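Local coordinates for protein D-alanyl-lipoteichoic acid synthetase (Streptococcus pneumoniae, PDB 3BMA) that probably takes part in lipoteichoic acid biosynthesis, in the D-alanylation of this cell-wall polymer, as a membrane-associated member of the DltD family, at residues 237-242 with 248-253. The protein carries 1 engineered substitution. Numbering follows the deposited sequence.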
loop_
_atom_site.group_PDB
_atom_site.type_symbol
_atom_site.label_atom_id
_atom_site.label_comp_id
_atom_site.label_asym_id
_atom_site.label_seq_id
_atom_site.Cartn_x
_atom_site.Cartn_y
_atom_site.Cartn_z
ATOM N N THR C 237 55.140 -10.718 -27.634
ATOM C CA THR C 237 55.532 -11.754 -26.670
ATOM C C THR C 237 57.061 -11.827 -26.569
ATOM O O THR C 237 57.641 -12.910 -26.432
ATOM C CB THR C 237 54.950 -13.151 -27.026
ATOM O OG1 THR C 237 55.351 -13.520 -28.351
ATOM C CG2 THR C 237 53.420 -13.162 -26.930
ATOM N N SER C 238 57.696 -10.656 -26.620
ATOM C CA SER C 238 59.154 -10.529 -26.692
ATOM C C SER C 238 59.880 -10.849 -25.385
ATOM O O SER C 238 60.819 -11.648 -25.381
ATOM C CB SER C 238 59.545 -9.122 -27.162
ATOM O OG SER C 238 58.947 -8.807 -28.407
ATOM N N ASN C 239 59.432 -10.240 -24.286
ATOM C CA ASN C 239 60.163 -10.267 -23.008
ATOM C C ASN C 239 60.207 -11.601 -22.236
ATOM O O ASN C 239 60.835 -11.686 -21.178
ATOM C CB ASN C 239 59.692 -9.123 -22.092
ATOM C CG ASN C 239 58.220 -9.239 -21.683
ATOM O OD1 ASN C 239 57.518 -10.189 -22.039
ATOM N ND2 ASN C 239 57.752 -8.256 -20.926
ATOM N N ASN C 240 59.546 -12.627 -22.769
ATOM C CA ASN C 240 59.485 -13.943 -22.132
ATOM C C ASN C 240 59.459 -15.092 -23.141
ATOM O O ASN C 240 59.107 -14.901 -24.307
ATOM C CB ASN C 240 58.275 -14.035 -21.191
ATOM C CG ASN C 240 56.944 -14.058 -21.937
ATOM O OD1 ASN C 240 56.351 -15.120 -22.130
ATOM N ND2 ASN C 240 56.474 -12.885 -22.359
ATOM N N GLU C 241 59.825 -16.286 -22.682
ATOM C CA GLU C 241 59.809 -17.475 -23.533
ATOM C C GLU C 241 58.784 -18.525 -23.078
ATOM O O GLU C 241 59.015 -19.733 -23.202
ATOM C CB GLU C 241 61.215 -18.077 -23.666
ATOM C CG GLU C 241 62.130 -17.301 -24.616
ATOM C CD GLU C 241 63.315 -18.119 -25.109
ATOM O OE1 GLU C 241 63.572 -18.109 -26.333
ATOM O OE2 GLU C 241 63.986 -18.772 -24.279
ATOM N N MET C 242 57.655 -18.048 -22.554
ATOM C CA MET C 242 56.505 -18.911 -22.257
ATOM C C MET C 242 55.214 -18.420 -22.937
ATOM O O MET C 242 54.117 -18.906 -22.647
ATOM C CB MET C 242 56.341 -19.146 -20.745
ATOM C CG MET C 242 55.998 -17.924 -19.909
ATOM S SD MET C 242 56.581 -18.063 -18.201
ATOM C CE MET C 242 55.915 -19.641 -17.691
ATOM N N PHE C 248 51.468 -7.962 -19.650
ATOM C CA PHE C 248 51.008 -8.860 -18.586
ATOM C C PHE C 248 52.156 -9.522 -17.820
ATOM O O PHE C 248 52.089 -9.658 -16.594
ATOM C CB PHE C 248 50.063 -9.935 -19.140
ATOM C CG PHE C 248 49.530 -10.876 -18.088
ATOM C CD1 PHE C 248 48.411 -10.532 -17.338
ATOM C CD2 PHE C 248 50.152 -12.101 -17.840
ATOM C CE1 PHE C 248 47.918 -11.391 -16.361
ATOM C CE2 PHE C 248 49.664 -12.967 -16.865
ATOM C CZ PHE C 248 48.548 -12.610 -16.124
ATOM N N TYR C 249 53.184 -9.954 -18.551
ATOM C CA TYR C 249 54.333 -10.647 -17.967
ATOM C C TYR C 249 55.083 -9.778 -16.959
ATOM O O TYR C 249 55.472 -10.265 -15.902
ATOM C CB TYR C 249 55.283 -11.147 -19.064
ATOM C CG TYR C 249 56.520 -11.851 -18.545
ATOM C CD1 TYR C 249 57.765 -11.217 -18.564
ATOM C CD2 TYR C 249 56.449 -13.150 -18.039
ATOM C CE1 TYR C 249 58.906 -11.856 -18.087
ATOM C CE2 TYR C 249 57.588 -13.799 -17.558
ATOM C CZ TYR C 249 58.811 -13.146 -17.587
ATOM O OH TYR C 249 59.940 -13.776 -17.121
ATOM N N ASN C 250 55.261 -8.500 -17.293
ATOM C CA ASN C 250 55.943 -7.542 -16.420
ATOM C C ASN C 250 55.209 -7.257 -15.112
ATOM O O ASN C 250 55.841 -7.075 -14.069
ATOM C CB ASN C 250 56.187 -6.221 -17.158
ATOM C CG ASN C 250 57.215 -6.346 -18.269
ATOM O OD1 ASN C 250 58.188 -7.098 -18.160
ATOM N ND2 ASN C 250 57.009 -5.596 -19.346
ATOM N N GLU C 251 53.881 -7.236 -15.175
ATOM C CA GLU C 251 53.059 -6.767 -14.060
ATOM C C GLU C 251 52.629 -7.840 -13.057
ATOM O O GLU C 251 52.615 -7.588 -11.850
ATOM C CB GLU C 251 51.849 -5.988 -14.582
ATOM C CG GLU C 251 52.203 -4.594 -15.107
ATOM C CD GLU C 251 51.147 -4.006 -16.034
ATOM O OE1 GLU C 251 49.999 -4.505 -16.052
ATOM O OE2 GLU C 251 51.470 -3.032 -16.748
ATOM N N GLN C 252 52.280 -9.028 -13.549
ATOM C CA GLN C 252 51.736 -10.088 -12.690
ATOM C C GLN C 252 52.685 -11.248 -12.372
ATOM O O GLN C 252 52.464 -11.974 -11.401
ATOM C CB GLN C 252 50.419 -10.632 -13.256
ATOM C CG GLN C 252 49.162 -10.070 -12.596
ATOM C CD GLN C 252 48.769 -8.702 -13.123
ATOM O OE1 GLN C 252 48.657 -8.494 -14.332
ATOM N NE2 GLN C 252 48.544 -7.763 -12.211
ATOM N N ILE C 253 53.724 -11.429 -13.185
ATOM C CA ILE C 253 54.552 -12.642 -13.107
ATOM C C ILE C 253 56.064 -12.391 -12.947
ATOM O O ILE C 253 56.743 -13.153 -12.250
ATOM C CB ILE C 253 54.205 -13.624 -14.284
ATOM C CG1 ILE C 253 52.941 -14.420 -13.933
ATOM C CG2 ILE C 253 55.352 -14.586 -14.613
ATOM C CD1 ILE C 253 52.218 -15.015 -15.109
#
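An Asx turn whose asparagine, Asn-240, lies against the ring of Tyr-249 on the following helix shows how a loop without regular structure can be given shape by its own amides while an aromatic side chain of the next helix packs against it. Asn-240 sets its CB over the centre of the Tyr-249 ring, 3.5 Å from the centroid and 4° off the normal, a CH-pi contact made squarely on the face. Beyond CB the amide lies only 23° from the ring plane, so CG and ND2 pass back over the CG and CB end of the tyrosine. With chi1 near +70°, CG sits between the backbone N and the carbonyl carbon, and the second torsion turns the amide nearly flat to the ring. Both polar atoms of the amide are engaged: OD1 accepts from Met-242 N at 3.2 Å, closing the Asx turn, while ND2 donates to Asn-239 OD1 at 2.9 Å on a nearly straight path and also to Met-244 O, so this buried group is gripped by three bonds that should restrict its rotation. Asn-239 approaches the same ring obliquely, its OD1 3.6 Å from Tyr-249 CD1. Its amide meets that of Asn-250 with the two planes nearly perpendicular, and its ND2 is hydrogen-bonded to Asn-246 O near the start of the helix. Met-242 adds a looser apolar touch, SD to Tyr-249 CE2 at 4.4 Å. Within the fold, this is a surface contact about 25 Å from the chain centre, measured between centres, where the loop leaving helix 222-235 folds back on helix 246-253; Met-242 touches Lys-302 and Ile-253 touches Trp-303 on helix 301-307, which follows strand 291-296 of the parallel sheet.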